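Local coordinates for protein enterochelin esterase (Salmonella enterica subsp. enterica serovar Typhimurium, PDB 3MGA) that probably hydrolyses the ester bonds of the siderophore ferric enterobactin inside the bacterium, helping to release the iron it carries, at residues A[189-194]-A[268-273]; A[217-222]-A[237-242]; A[206-211]-A[256-261]. All blocks are in the same frame, centred on the assembly; numbering follows the deposited sequence.

Contact 1. Residues A[189-194]-A[268-273]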
ATOM      1  N   VAL A 189      11.633  -3.122  15.801  1.00 33.98           N
ATOM      2  CA  VAL A 189      10.318  -3.741  15.797  1.00 33.39           C
ATOM      3  C   VAL A 189       9.449  -2.906  16.755  1.00 34.04           C
ATOM      4  O   VAL A 189       9.926  -2.437  17.804  1.00 35.05           O
ATOM      5  CB  VAL A 189      10.347  -5.218  16.217  1.00 34.12           C
ATOM      6  CG1 VAL A 189      11.161  -6.043  15.207  1.00 32.51           C
ATOM      7  CG2 VAL A 189      10.903  -5.374  17.644  1.00 34.74           C
ATOM      8  N   TRP A 190       8.200  -2.675  16.380  1.00 32.32           N
ATOM      9  CA  TRP A 190       7.295  -1.906  17.220  1.00 32.65           C
ATOM     10  C   TRP A 190       6.224  -2.814  17.811  1.00 32.37           C
ATOM     11  O   TRP A 190       5.769  -3.753  17.170  1.00 33.35           O
ATOM     12  CB  TRP A 190       6.636  -0.789  16.426  1.00 32.09           C
ATOM     13  CG  TRP A 190       7.538   0.326  16.007  1.00 32.04           C
ATOM     14  CD1 TRP A 190       7.692   1.529  16.638  1.00 34.46           C
ATOM     15  CD2 TRP A 190       8.372   0.378  14.843  1.00 29.57           C
ATOM     16  NE1 TRP A 190       8.574   2.325  15.941  1.00 32.56           N
ATOM     17  CE2 TRP A 190       9.011   1.636  14.840  1.00 31.48           C
ATOM     18  CE3 TRP A 190       8.639  -0.512  13.801  1.00 31.82           C
ATOM     19  CZ2 TRP A 190       9.901   2.016  13.846  1.00 30.79           C
ATOM     20  CZ3 TRP A 190       9.529  -0.133  12.812  1.00 30.72           C
ATOM     21  CH2 TRP A 190      10.146   1.118  12.842  1.00 31.84           C
ATOM     22  N   ILE A 191       5.812  -2.531  19.037  1.00 32.73           N
ATOM     23  CA  ILE A 191       4.801  -3.344  19.690  1.00 32.29           C
ATOM     24  C   ILE A 191       3.662  -2.495  20.208  1.00 31.59           C
ATOM     25  O   ILE A 191       3.874  -1.596  21.006  1.00 33.02           O
ATOM     26  CB  ILE A 191       5.380  -4.118  20.887  1.00 33.22           C
ATOM     27  CG1 ILE A 191       6.518  -5.037  20.452  1.00 35.17           C
ATOM     28  CG2 ILE A 191       4.292  -4.959  21.553  1.00 34.70           C
ATOM     29  CD1 ILE A 191       7.152  -5.805  21.625  1.00 36.83           C
ATOM     30  N   LEU A 192       2.454  -2.785  19.754  1.00 31.55           N
ATOM     31  CA  LEU A 192       1.270  -2.093  20.242  1.00 34.14           C
ATOM     32  C   LEU A 192       0.302  -3.131  20.792  1.00 34.88           C
ATOM     33  O   LEU A 192       0.070  -4.146  20.159  1.00 34.50           O
ATOM     34  CB  LEU A 192       0.564  -1.317  19.127  1.00 34.25           C
ATOM     35  CG  LEU A 192      -0.741  -0.638  19.569  1.00 34.89           C
ATOM     36  CD1 LEU A 192      -0.421   0.512  20.508  1.00 34.55           C
ATOM     37  CD2 LEU A 192      -1.538  -0.139  18.374  1.00 36.74           C
ATOM     38  N   THR A 193      -0.248  -2.874  21.973  1.00 36.80           N
ATOM     39  CA  THR A 193      -1.236  -3.755  22.576  1.00 38.46           C
ATOM     40  C   THR A 193      -2.517  -2.936  22.695  1.00 40.77           C
ATOM     41  O   THR A 193      -2.462  -1.762  23.045  1.00 41.70           O
ATOM     42  CB  THR A 193      -0.809  -4.235  23.976  1.00 39.62           C
ATOM     43  OG1 THR A 193      -0.719  -3.115  24.857  1.00 41.70           O
ATOM     44  CG2 THR A 193       0.529  -4.947  23.923  1.00 38.01           C
ATOM     45  N   THR A 194      -3.665  -3.541  22.416  1.00 42.87           N
ATOM     46  CA  THR A 194      -4.936  -2.821  22.481  1.00 45.07           C
ATOM     47  C   THR A 194      -5.952  -3.437  23.449  1.00 48.71           C
ATOM     48  O   THR A 194      -7.152  -3.182  23.346  1.00 51.05           O
ATOM     49  CB  THR A 194      -5.568  -2.708  21.077  1.00 44.88           C
ATOM     50  OG1 THR A 194      -5.869  -4.017  20.561  1.00 42.62           O
ATOM     51  CG2 THR A 194      -4.616  -1.994  20.140  1.00 42.33           C
ATOM     52  N   PRO A 268       9.722 -15.151  20.716  1.00 41.71           N
ATOM     53  CA  PRO A 268       9.947 -15.442  22.142  1.00 43.52           C
ATOM     54  C   PRO A 268      10.314 -14.167  22.909  1.00 43.68           C
ATOM     55  O   PRO A 268       9.955 -14.016  24.072  1.00 43.43           O
ATOM     56  CB  PRO A 268      11.099 -16.456  22.124  1.00 44.44           C
ATOM     57  CG  PRO A 268      11.037 -17.066  20.767  1.00 45.18           C
ATOM     58  CD  PRO A 268      10.627 -15.932  19.860  1.00 42.38           C
ATOM     59  N   GLN A 269      11.022 -13.254  22.251  1.00 44.60           N
ATOM     60  CA  GLN A 269      11.366 -11.983  22.875  1.00 45.77           C
ATOM     61  C   GLN A 269      10.087 -11.186  23.097  1.00 43.57           C
ATOM     62  O   GLN A 269       9.867 -10.634  24.176  1.00 43.35           O
ATOM     63  CB  GLN A 269      12.327 -11.169  22.003  1.00 45.89           C
ATOM     64  CG  GLN A 269      13.791 -11.605  21.989  1.00 51.15           C
ATOM     65  CD  GLN A 269      14.513 -11.305  23.298  1.00 61.64           C
ATOM     66  OE1 GLN A 269      14.075 -11.719  24.378  1.00 69.98           O
ATOM     67  NE2 GLN A 269      15.649 -10.606  23.202  1.00 62.55           N
ATOM     68  N   VAL A 270       9.241 -11.145  22.072  1.00 41.51           N
ATOM     69  CA  VAL A 270       7.979 -10.415  22.149  1.00 40.26           C
ATOM     70  C   VAL A 270       7.081 -11.019  23.200  1.00 42.42           C
ATOM     71  O   VAL A 270       6.372 -10.294  23.898  1.00 42.69           O
ATOM     72  CB  VAL A 270       7.238 -10.406  20.807  1.00 38.51           C
ATOM     73  CG1 VAL A 270       5.856  -9.789  20.964  1.00 36.02           C
ATOM     74  CG2 VAL A 270       8.056  -9.666  19.763  1.00 35.42           C
ATOM     75  N   ARG A 271       7.111 -12.348  23.304  1.00 45.37           N
ATOM     76  CA  ARG A 271       6.316 -13.073  24.292  1.00 47.93           C
ATOM     77  C   ARG A 271       6.789 -12.787  25.717  1.00 48.68           C
ATOM     78  O   ARG A 271       6.003 -12.858  26.658  1.00 50.15           O
ATOM     79  CB  ARG A 271       6.350 -14.587  24.015  1.00 50.43           C
ATOM     80  CG  ARG A 271       5.590 -15.421  25.045  1.00 55.75           C
ATOM     81  CD  ARG A 271       5.427 -16.889  24.646  1.00 62.79           C
ATOM     82  NE  ARG A 271       6.692 -17.574  24.371  1.00 68.32           N
ATOM     83  CZ  ARG A 271       7.172 -17.852  23.156  1.00 69.57           C
ATOM     84  NH1 ARG A 271       6.490 -17.539  22.056  1.00 67.44           N
ATOM     85  NH2 ARG A 271       8.339 -18.484  23.042  1.00 71.49           N
ATOM     86  N   ALA A 272       8.071 -12.477  25.876  1.00 48.57           N
ATOM     87  CA  ALA A 272       8.619 -12.179  27.197  1.00 50.23           C
ATOM     88  C   ALA A 272       8.113 -10.843  27.734  1.00 49.65           C
ATOM     89  O   ALA A 272       8.033 -10.660  28.942  1.00 52.26           O
ATOM     90  CB  ALA A 272      10.138 -12.200  27.172  1.00 50.19           C
ATOM     91  N   VAL A 273       7.751  -9.921  26.846  1.00 48.22           N
ATOM     92  CA  VAL A 273       7.260  -8.606  27.277  1.00 48.60           C
ATOM     93  C   VAL A 273       5.738  -8.545  27.424  1.00 49.00           C
ATOM     94  O   VAL A 273       5.243  -7.854  28.307  1.00 50.41           O
ATOM     95  CB  VAL A 273       7.781  -7.437  26.369  1.00 47.41           C
ATOM     96  CG1 VAL A 273       9.293  -7.299  26.522  1.00 47.81           C
ATOM     97  CG2 VAL A 273       7.389  -7.628  24.918  1.00 42.55           C
TER
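Ile191 of strand 185-193 reaches Val270 and Val273 in the C-terminal part of helix 256-273, where this helix packs on one face of the mixed sheet of an alpha/beta-hydrolase domain. The 8.1 Å between Ile191 CA and Val270 CA is bridged by the longer branch of the isoleucine and the short valines. From CB of Ile191 the side chain divides. CG2 is anti to the backbone N and makes no close approach to the helix, whereas CG1 is anti to the carbonyl carbon (chi1 -59°). The chain then runs on extended (chi2 179°), which carries CD1 out toward the helix. That single methyl does all the touching: it lies 4.2 Å from CG1 of Val270 and 3.8 Å from CG2 of Val273, two residues three positions apart and hence on the same side of the helix. Beta-branched residues suit the strand, and the compact, beta-branched valines let the helix come close. Val270 is buried and also touches Leu238 of the neighbouring strand 236-240 and Phe276 in a loop, while Val273 is exposed and closes the outer side of the patch. At that outer side, Val273 CG2, set between its own backbone N and carbonyl carbon, meets the Ile191 methyl with the two side chains crossing at a slant.

Contact 2. Residues A[217-222]-A[237-242]; sequences MPVWPA and YLLIDA
Leu239, on strand 236-240, directs its side chain at Trp220 of helix 220-228 and the preceding Val219, and the contact between these segments is wholly apolar. The aromatic part comes first. Leu239 CD2 lies 3.5 Å from CH2 of Trp220 and 3.8 Å from its CZ3, meeting the six-membered end of the indole obliquely. The indole reaches the strand by its length: the bond from CA does not aim at the sheet, but with chi1 at -29°, well off the usual staggered value, the benzo end comes over to the leucine. The aliphatic part is smaller: CG1 of Val219 stands 4.2 Å from Leu239 CD2. The same Val219 methyl lies 3.9 Å above one face of the Trp220 ring, toward its rim, and probably helps hold the ring's tilt. A branched leucine suits this place because its two methyls can both reach the far end of the indole, CD2 more closely than CD1. Trp220 goes on to touch Leu192 of the adjoining strand and Ala214 of helix 210-216. Such aliphatic and aromatic packing between an inner beta strand and a covering helix is characteristic of the three-layer alpha/beta/alpha sandwich of the alpha/beta-hydrolase fold.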
HETATM    1  N   MSE A 217       2.716   6.467   7.903  0.60 39.56           N
HETATM    2  CA  MSE A 217       1.274   6.418   8.002  0.60 39.78           C
HETATM    3  C   MSE A 217       0.936   5.574   9.232  0.60 38.16           C
HETATM    4  O   MSE A 217       0.554   4.411   9.110  0.60 37.48           O
HETATM    5  CB  MSE A 217       0.767   5.838   6.686  0.60 40.05           C
HETATM    6  CG  MSE A 217      -0.704   5.815   6.470  0.60 42.83           C
HETATM    7 SE   MSE A 217      -1.012   5.521   4.562  0.60 48.39          SE
HETATM    8  CE  MSE A 217      -0.442   7.250   3.914  0.60 48.68           C
ATOM      9  N   PRO A 218       1.102   6.167  10.436  1.00 38.05           N
ATOM     10  CA  PRO A 218       0.874   5.474  11.728  1.00 36.96           C
ATOM     11  C   PRO A 218      -0.463   4.768  11.850  1.00 36.59           C
ATOM     12  O   PRO A 218      -1.515   5.393  11.753  1.00 38.30           O
ATOM     13  CB  PRO A 218       1.020   6.593  12.774  1.00 37.60           C
ATOM     14  CG  PRO A 218       1.860   7.629  12.103  1.00 38.05           C
ATOM     15  CD  PRO A 218       1.435   7.589  10.653  1.00 39.34           C
ATOM     16  N   VAL A 219      -0.396   3.462  12.080  1.00 35.91           N
ATOM     17  CA  VAL A 219      -1.576   2.615  12.168  1.00 35.60           C
ATOM     18  C   VAL A 219      -2.237   2.579  13.559  1.00 36.14           C
ATOM     19  O   VAL A 219      -3.373   2.130  13.686  1.00 35.38           O
ATOM     20  CB  VAL A 219      -1.188   1.175  11.750  1.00 35.10           C
ATOM     21  CG1 VAL A 219      -0.318   0.522  12.824  1.00 34.39           C
ATOM     22  CG2 VAL A 219      -2.405   0.331  11.472  1.00 36.15           C
ATOM     23  N   TRP A 220      -1.564   3.106  14.582  1.00 36.17           N
ATOM     24  CA  TRP A 220      -2.089   3.022  15.965  1.00 36.83           C
ATOM     25  C   TRP A 220      -3.494   3.635  16.156  1.00 38.44           C
ATOM     26  O   TRP A 220      -4.405   2.960  16.647  1.00 38.94           O
ATOM     27  CB  TRP A 220      -1.154   3.689  16.983  1.00 36.39           C
ATOM     28  CG  TRP A 220       0.314   3.716  16.657  1.00 36.46           C
ATOM     29  CD1 TRP A 220       1.074   4.830  16.484  1.00 36.77           C
ATOM     30  CD2 TRP A 220       1.189   2.599  16.450  1.00 36.68           C
ATOM     31  NE1 TRP A 220       2.368   4.482  16.205  1.00 39.49           N
ATOM     32  CE2 TRP A 220       2.467   3.118  16.178  1.00 38.51           C
ATOM     33  CE3 TRP A 220       1.021   1.214  16.476  1.00 37.36           C
ATOM     34  CZ2 TRP A 220       3.571   2.303  15.942  1.00 38.09           C
ATOM     35  CZ3 TRP A 220       2.124   0.405  16.236  1.00 36.76           C
ATOM     36  CH2 TRP A 220       3.374   0.951  15.970  1.00 35.72           C
ATOM     37  N   PRO A 221      -3.672   4.924  15.784  1.00 37.98           N
ATOM     38  CA  PRO A 221      -4.984   5.533  15.986  1.00 38.36           C
ATOM     39  C   PRO A 221      -6.135   4.749  15.366  1.00 37.44           C
ATOM     40  O   PRO A 221      -7.191   4.618  15.995  1.00 36.81           O
ATOM     41  CB  PRO A 221      -4.841   6.914  15.334  1.00 40.36           C
ATOM     42  CG  PRO A 221      -3.372   7.192  15.354  1.00 39.27           C
ATOM     43  CD  PRO A 221      -2.720   5.863  15.163  1.00 37.78           C
ATOM     44  N   ALA A 222      -5.926   4.225  14.157  1.00 35.69           N
ATOM     45  CA  ALA A 222      -6.956   3.449  13.455  1.00 35.09           C
ATOM     46  C   ALA A 222      -7.253   2.137  14.166  1.00 34.80           C
ATOM     47  O   ALA A 222      -8.410   1.720  14.253  1.00 35.45           O
ATOM     48  CB  ALA A 222      -6.545   3.182  12.022  1.00 33.61           C
ATOM     49  N   TYR A 237       0.107  -6.120  18.392  1.00 34.24           N
ATOM     50  CA  TYR A 237       0.591  -5.801  17.046  1.00 33.33           C
ATOM     51  C   TYR A 237       2.114  -5.667  16.974  1.00 33.66           C
ATOM     52  O   TYR A 237       2.703  -4.915  17.731  1.00 34.11           O
ATOM     53  CB  TYR A 237      -0.058  -4.510  16.558  1.00 33.52           C
ATOM     54  CG  TYR A 237      -1.559  -4.597  16.433  1.00 32.96           C
ATOM     55  CD1 TYR A 237      -2.154  -5.034  15.254  1.00 33.83           C
ATOM     56  CD2 TYR A 237      -2.380  -4.249  17.488  1.00 33.58           C
ATOM     57  CE1 TYR A 237      -3.530  -5.118  15.136  1.00 33.04           C
ATOM     58  CE2 TYR A 237      -3.755  -4.326  17.376  1.00 34.59           C
ATOM     59  CZ  TYR A 237      -4.323  -4.766  16.200  1.00 30.60           C
ATOM     60  OH  TYR A 237      -5.689  -4.847  16.095  1.00 28.29           O
ATOM     61  N   LEU A 238       2.734  -6.397  16.042  1.00 33.79           N
ATOM     62  CA  LEU A 238       4.174  -6.376  15.850  1.00 33.33           C
ATOM     63  C   LEU A 238       4.561  -5.823  14.472  1.00 33.27           C
ATOM     64  O   LEU A 238       4.342  -6.468  13.450  1.00 34.04           O
ATOM     65  CB  LEU A 238       4.709  -7.785  16.001  1.00 34.78           C
ATOM     66  CG  LEU A 238       6.210  -7.982  15.898  1.00 36.30           C
ATOM     67  CD1 LEU A 238       6.927  -7.142  16.952  1.00 38.14           C
ATOM     68  CD2 LEU A 238       6.537  -9.452  16.057  1.00 39.65           C
ATOM     69  N   LEU A 239       5.133  -4.624  14.437  1.00 32.45           N
ATOM     70  CA  LEU A 239       5.556  -4.036  13.169  1.00 32.00           C
ATOM     71  C   LEU A 239       7.034  -4.272  12.992  1.00 32.31           C
ATOM     72  O   LEU A 239       7.827  -3.879  13.850  1.00 32.47           O
ATOM     73  CB  LEU A 239       5.235  -2.548  13.105  1.00 31.91           C
ATOM     74  CG  LEU A 239       3.777  -2.160  12.846  1.00 31.05           C
ATOM     75  CD1 LEU A 239       2.813  -2.801  13.821  1.00 27.97           C
ATOM     76  CD2 LEU A 239       3.673  -0.638  12.901  1.00 33.04           C
ATOM     77  N   ILE A 240       7.410  -4.915  11.884  1.00 31.85           N
ATOM     78  CA  ILE A 240       8.816  -5.217  11.638  1.00 32.62           C
ATOM     79  C   ILE A 240       9.421  -4.319  10.562  1.00 32.66           C
ATOM     80  O   ILE A 240       8.880  -4.186   9.472  1.00 32.48           O
ATOM     81  CB  ILE A 240       9.026  -6.685  11.243  1.00 33.16           C
ATOM     82  CG1 ILE A 240       8.328  -7.623  12.234  1.00 32.33           C
ATOM     83  CG2 ILE A 240      10.517  -6.999  11.175  1.00 32.65           C
ATOM     84  CD1 ILE A 240       8.479  -9.085  11.871  1.00 31.82           C
ATOM     85  N   ASP A 241      10.557  -3.717  10.886  1.00 34.05           N
ATOM     86  CA  ASP A 241      11.269  -2.832   9.968  1.00 34.91           C
ATOM     87  C   ASP A 241      11.918  -3.680   8.891  1.00 35.94           C
ATOM     88  O   ASP A 241      12.611  -4.658   9.205  1.00 36.03           O
ATOM     89  CB  ASP A 241      12.350  -2.075  10.747  1.00 35.87           C
ATOM     90  CG  ASP A 241      13.027  -0.991   9.942  1.00 37.23           C
ATOM     91  OD1 ASP A 241      12.733  -0.821   8.748  1.00 41.16           O
ATOM     92  OD2 ASP A 241      13.873  -0.289  10.525  1.00 43.78           O
ATOM     93  N   ALA A 242      11.677  -3.325   7.630  1.00 36.03           N
ATOM     94  CA  ALA A 242      12.277  -4.027   6.495  1.00 38.04           C
ATOM     95  C   ALA A 242      13.725  -3.564   6.293  1.00 39.91           C
ATOM     96  O   ALA A 242      14.455  -4.135   5.476  1.00 41.44           O
ATOM     97  CB  ALA A 242      11.464  -3.789   5.216  1.00 38.24           C
TER

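Contact 3. Residues A[206-211]-A[256-261]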
ATOM      1  N   ILE A 206       1.252  -9.777  12.782  1.00 33.04           N
ATOM      2  CA  ILE A 206       2.531  -9.275  12.316  1.00 32.71           C
ATOM      3  C   ILE A 206       2.371  -8.440  11.053  1.00 31.92           C
ATOM      4  O   ILE A 206       1.810  -8.896  10.054  1.00 31.01           O
ATOM      5  CB  ILE A 206       3.513 -10.407  12.033  1.00 33.71           C
ATOM      6  CG1 ILE A 206       3.809 -11.181  13.320  1.00 33.99           C
ATOM      7  CG2 ILE A 206       4.807  -9.851  11.458  1.00 31.93           C
ATOM      8  CD1 ILE A 206       4.787 -12.329  13.117  1.00 36.19           C
ATOM      9  N   LEU A 207       2.865  -7.209  11.109  1.00 31.51           N
ATOM     10  CA  LEU A 207       2.808  -6.315   9.968  1.00 30.98           C
ATOM     11  C   LEU A 207       4.194  -6.043   9.412  1.00 30.84           C
ATOM     12  O   LEU A 207       5.060  -5.486  10.096  1.00 30.26           O
ATOM     13  CB  LEU A 207       2.098  -5.006  10.308  1.00 30.80           C
ATOM     14  CG  LEU A 207       0.566  -5.019  10.385  1.00 31.45           C
ATOM     15  CD1 LEU A 207       0.032  -5.974  11.431  1.00 34.09           C
ATOM     16  CD2 LEU A 207       0.072  -3.617  10.666  1.00 34.63           C
ATOM     17  N   LEU A 208       4.395  -6.436   8.159  1.00 30.82           N
ATOM     18  CA  LEU A 208       5.661  -6.224   7.486  1.00 30.94           C
ATOM     19  C   LEU A 208       5.714  -4.754   7.063  1.00 31.96           C
ATOM     20  O   LEU A 208       4.701  -4.055   7.144  1.00 33.26           O
ATOM     21  CB  LEU A 208       5.800  -7.186   6.313  1.00 30.69           C
ATOM     22  CG  LEU A 208       5.781  -8.658   6.737  1.00 31.01           C
ATOM     23  CD1 LEU A 208       5.697  -9.577   5.517  1.00 31.99           C
ATOM     24  CD2 LEU A 208       7.004  -9.010   7.630  1.00 28.97           C
ATOM     25  N   ASP A 209       6.879  -4.282   6.621  1.00 32.71           N
ATOM     26  CA  ASP A 209       7.053  -2.868   6.287  1.00 33.02           C
ATOM     27  C   ASP A 209       6.589  -2.026   7.479  1.00 32.17           C
ATOM     28  O   ASP A 209       5.906  -1.010   7.333  1.00 32.14           O
ATOM     29  CB  ASP A 209       6.336  -2.509   4.987  1.00 33.54           C
ATOM     30  CG  ASP A 209       7.055  -3.058   3.756  1.00 37.16           C
ATOM     31  OD1 ASP A 209       8.292  -2.909   3.674  1.00 42.23           O
ATOM     32  OD2 ASP A 209       6.394  -3.613   2.857  1.00 39.50           O
ATOM     33  N   GLY A 210       6.982  -2.470   8.668  1.00 31.75           N
ATOM     34  CA  GLY A 210       6.621  -1.807   9.916  1.00 32.63           C
ATOM     35  C   GLY A 210       7.034  -0.352  10.011  1.00 33.57           C
ATOM     36  O   GLY A 210       6.343   0.457  10.634  1.00 34.55           O
ATOM     37  N   GLN A 211       8.170  -0.018   9.401  1.00 34.16           N
ATOM     38  CA  GLN A 211       8.671   1.348   9.416  1.00 34.70           C
ATOM     39  C   GLN A 211       7.627   2.320   8.837  1.00 34.29           C
ATOM     40  O   GLN A 211       7.409   3.405   9.380  1.00 34.08           O
ATOM     41  CB  GLN A 211      10.024   1.455   8.685  1.00 35.78           C
ATOM     42  CG  GLN A 211      10.021   1.221   7.158  1.00 40.68           C
ATOM     43  CD  GLN A 211       9.587  -0.182   6.712  1.00 44.57           C
ATOM     44  OE1 GLN A 211       9.603  -1.132   7.487  1.00 42.48           O
ATOM     45  NE2 GLN A 211       9.207  -0.304   5.436  1.00 48.91           N
ATOM     46  N   ALA A 256      13.284 -18.175   3.547  1.00 48.67           N
ATOM     47  CA  ALA A 256      12.948 -18.984   4.725  1.00 48.50           C
ATOM     48  C   ALA A 256      13.593 -18.501   6.008  1.00 46.85           C
ATOM     49  O   ALA A 256      12.965 -18.541   7.055  1.00 46.83           O
ATOM     50  CB  ALA A 256      13.274 -20.461   4.479  1.00 49.80           C
ATOM     51  N   ASP A 257      14.837 -18.042   5.939  1.00 47.09           N
ATOM     52  CA  ASP A 257      15.517 -17.552   7.147  1.00 46.14           C
ATOM     53  C   ASP A 257      14.784 -16.425   7.839  1.00 42.53           C
ATOM     54  O   ASP A 257      14.763 -16.368   9.060  1.00 42.42           O
ATOM     55  CB  ASP A 257      16.967 -17.150   6.863  1.00 46.88           C
ATOM     56  CG  ASP A 257      17.889 -18.345   6.770  1.00 51.32           C
ATOM     57  OD1 ASP A 257      17.415 -19.477   7.019  1.00 51.87           O
ATOM     58  OD2 ASP A 257      19.094 -18.153   6.473  1.00 53.71           O
ATOM     59  N   PHE A 258      14.175 -15.531   7.072  1.00 41.13           N
ATOM     60  CA  PHE A 258      13.445 -14.429   7.681  1.00 38.90           C
ATOM     61  C   PHE A 258      12.380 -14.965   8.637  1.00 38.40           C
ATOM     62  O   PHE A 258      12.333 -14.575   9.801  1.00 36.87           O
ATOM     63  CB  PHE A 258      12.806 -13.534   6.626  1.00 36.66           C
ATOM     64  CG  PHE A 258      11.978 -12.428   7.203  1.00 36.71           C
ATOM     65  CD1 PHE A 258      12.577 -11.278   7.694  1.00 36.22           C
ATOM     66  CD2 PHE A 258      10.598 -12.531   7.263  1.00 39.94           C
ATOM     67  CE1 PHE A 258      11.817 -10.257   8.227  1.00 35.05           C
ATOM     68  CE2 PHE A 258       9.836 -11.506   7.800  1.00 37.07           C
ATOM     69  CZ  PHE A 258      10.450 -10.369   8.279  1.00 33.94           C
ATOM     70  N   TRP A 259      11.548 -15.879   8.143  1.00 38.99           N
ATOM     71  CA  TRP A 259      10.474 -16.449   8.961  1.00 39.34           C
ATOM     72  C   TRP A 259      10.948 -17.422  10.026  1.00 40.30           C
ATOM     73  O   TRP A 259      10.313 -17.527  11.075  1.00 39.72           O
ATOM     74  CB  TRP A 259       9.386 -17.053   8.082  1.00 40.51           C
ATOM     75  CG  TRP A 259       8.649 -15.989   7.371  1.00 39.54           C
ATOM     76  CD1 TRP A 259       8.728 -15.669   6.051  1.00 38.58           C
ATOM     77  CD2 TRP A 259       7.777 -15.026   7.970  1.00 36.69           C
ATOM     78  NE1 TRP A 259       7.923 -14.595   5.781  1.00 37.80           N
ATOM     79  CE2 TRP A 259       7.329 -14.179   6.944  1.00 34.53           C
ATOM     80  CE3 TRP A 259       7.313 -14.819   9.273  1.00 34.86           C
ATOM     81  CZ2 TRP A 259       6.430 -13.139   7.174  1.00 32.63           C
ATOM     82  CZ3 TRP A 259       6.428 -13.790   9.504  1.00 33.86           C
ATOM     83  CH2 TRP A 259       5.998 -12.956   8.458  1.00 33.58           C
ATOM     84  N   LEU A 260      12.046 -18.132   9.767  1.00 41.79           N
ATOM     85  CA  LEU A 260      12.614 -19.010  10.782  1.00 44.17           C
ATOM     86  C   LEU A 260      13.088 -18.122  11.926  1.00 42.70           C
ATOM     87  O   LEU A 260      12.787 -18.382  13.080  1.00 44.23           O
ATOM     88  CB  LEU A 260      13.788 -19.829  10.241  1.00 46.23           C
ATOM     89  CG  LEU A 260      13.483 -21.003   9.314  1.00 50.65           C
ATOM     90  CD1 LEU A 260      14.757 -21.531   8.703  1.00 48.98           C
ATOM     91  CD2 LEU A 260      12.723 -22.123  10.059  1.00 49.35           C
ATOM     92  N   ALA A 261      13.817 -17.062  11.580  1.00 40.92           N
ATOM     93  CA  ALA A 261      14.346 -16.116  12.552  1.00 40.80           C
ATOM     94  C   ALA A 261      13.255 -15.458  13.393  1.00 40.40           C
ATOM     95  O   ALA A 261      13.420 -15.292  14.603  1.00 39.99           O
ATOM     96  CB  ALA A 261      15.167 -15.037  11.832  1.00 41.17           C
TER
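Leu208 has CG anti to its carbonyl carbon (chi1 -61°) and an extended second torsion (chi2 171°), which presents both methyls to Phe258 and Trp259 of helix 256-273. In Phe258 the ring carbon CG is instead anti to the backbone N (chi1 177°), which turns the ring toward the same leucine. CD2 of Leu208 sits 3.8 Å from both CZ and CE2 of Phe258, approaching the ring obliquely. CD1 comes to the indole edge, near its plane, 4.0 Å from CZ2 of Trp259. Farther along that edge Ile206 CD1 is 4.2 Å from Trp259 CZ3. Phe258 CD2 in turn lies over one face of the Trp259 indole, 3.6 Å above it and toward the rim. Large rings suit the helix, since 11.3 Å separates Leu208 CA from Phe258 CA. The buried indole nitrogen NE1 of Trp259 is satisfied by Ser294 OG. Leu208 also touches helix 290-301, next to a GxSxG sequence around Ser289 that is consistent with the nucleophile elbow of an alpha/beta-hydrolase; the packing thus joins the end of strand 204-207 to a covering helix of that fold.

All three contacts set a helix against the one mixed sheet, but on different faces and at different depths. Contacts 1 and 3 share helix 256-273, its C-terminal part in the first and its N-terminal part in the second, while contact 2 brings helix 220-228 to the other face. Strand 236-240 ties them together, lying between strands 185-193 and 204-207: Leu192 O to Tyr237 N, and Leu238 O to Leu207 N, are probable hydrogen bonds. Contact 3 is entirely buried and combines aliphatic with aromatic groups; contact 2 also relies on a tryptophan, only partly buried. Contact 1, farthest from the chain centre and ending at exposed Val273, uses aliphatic methyls alone.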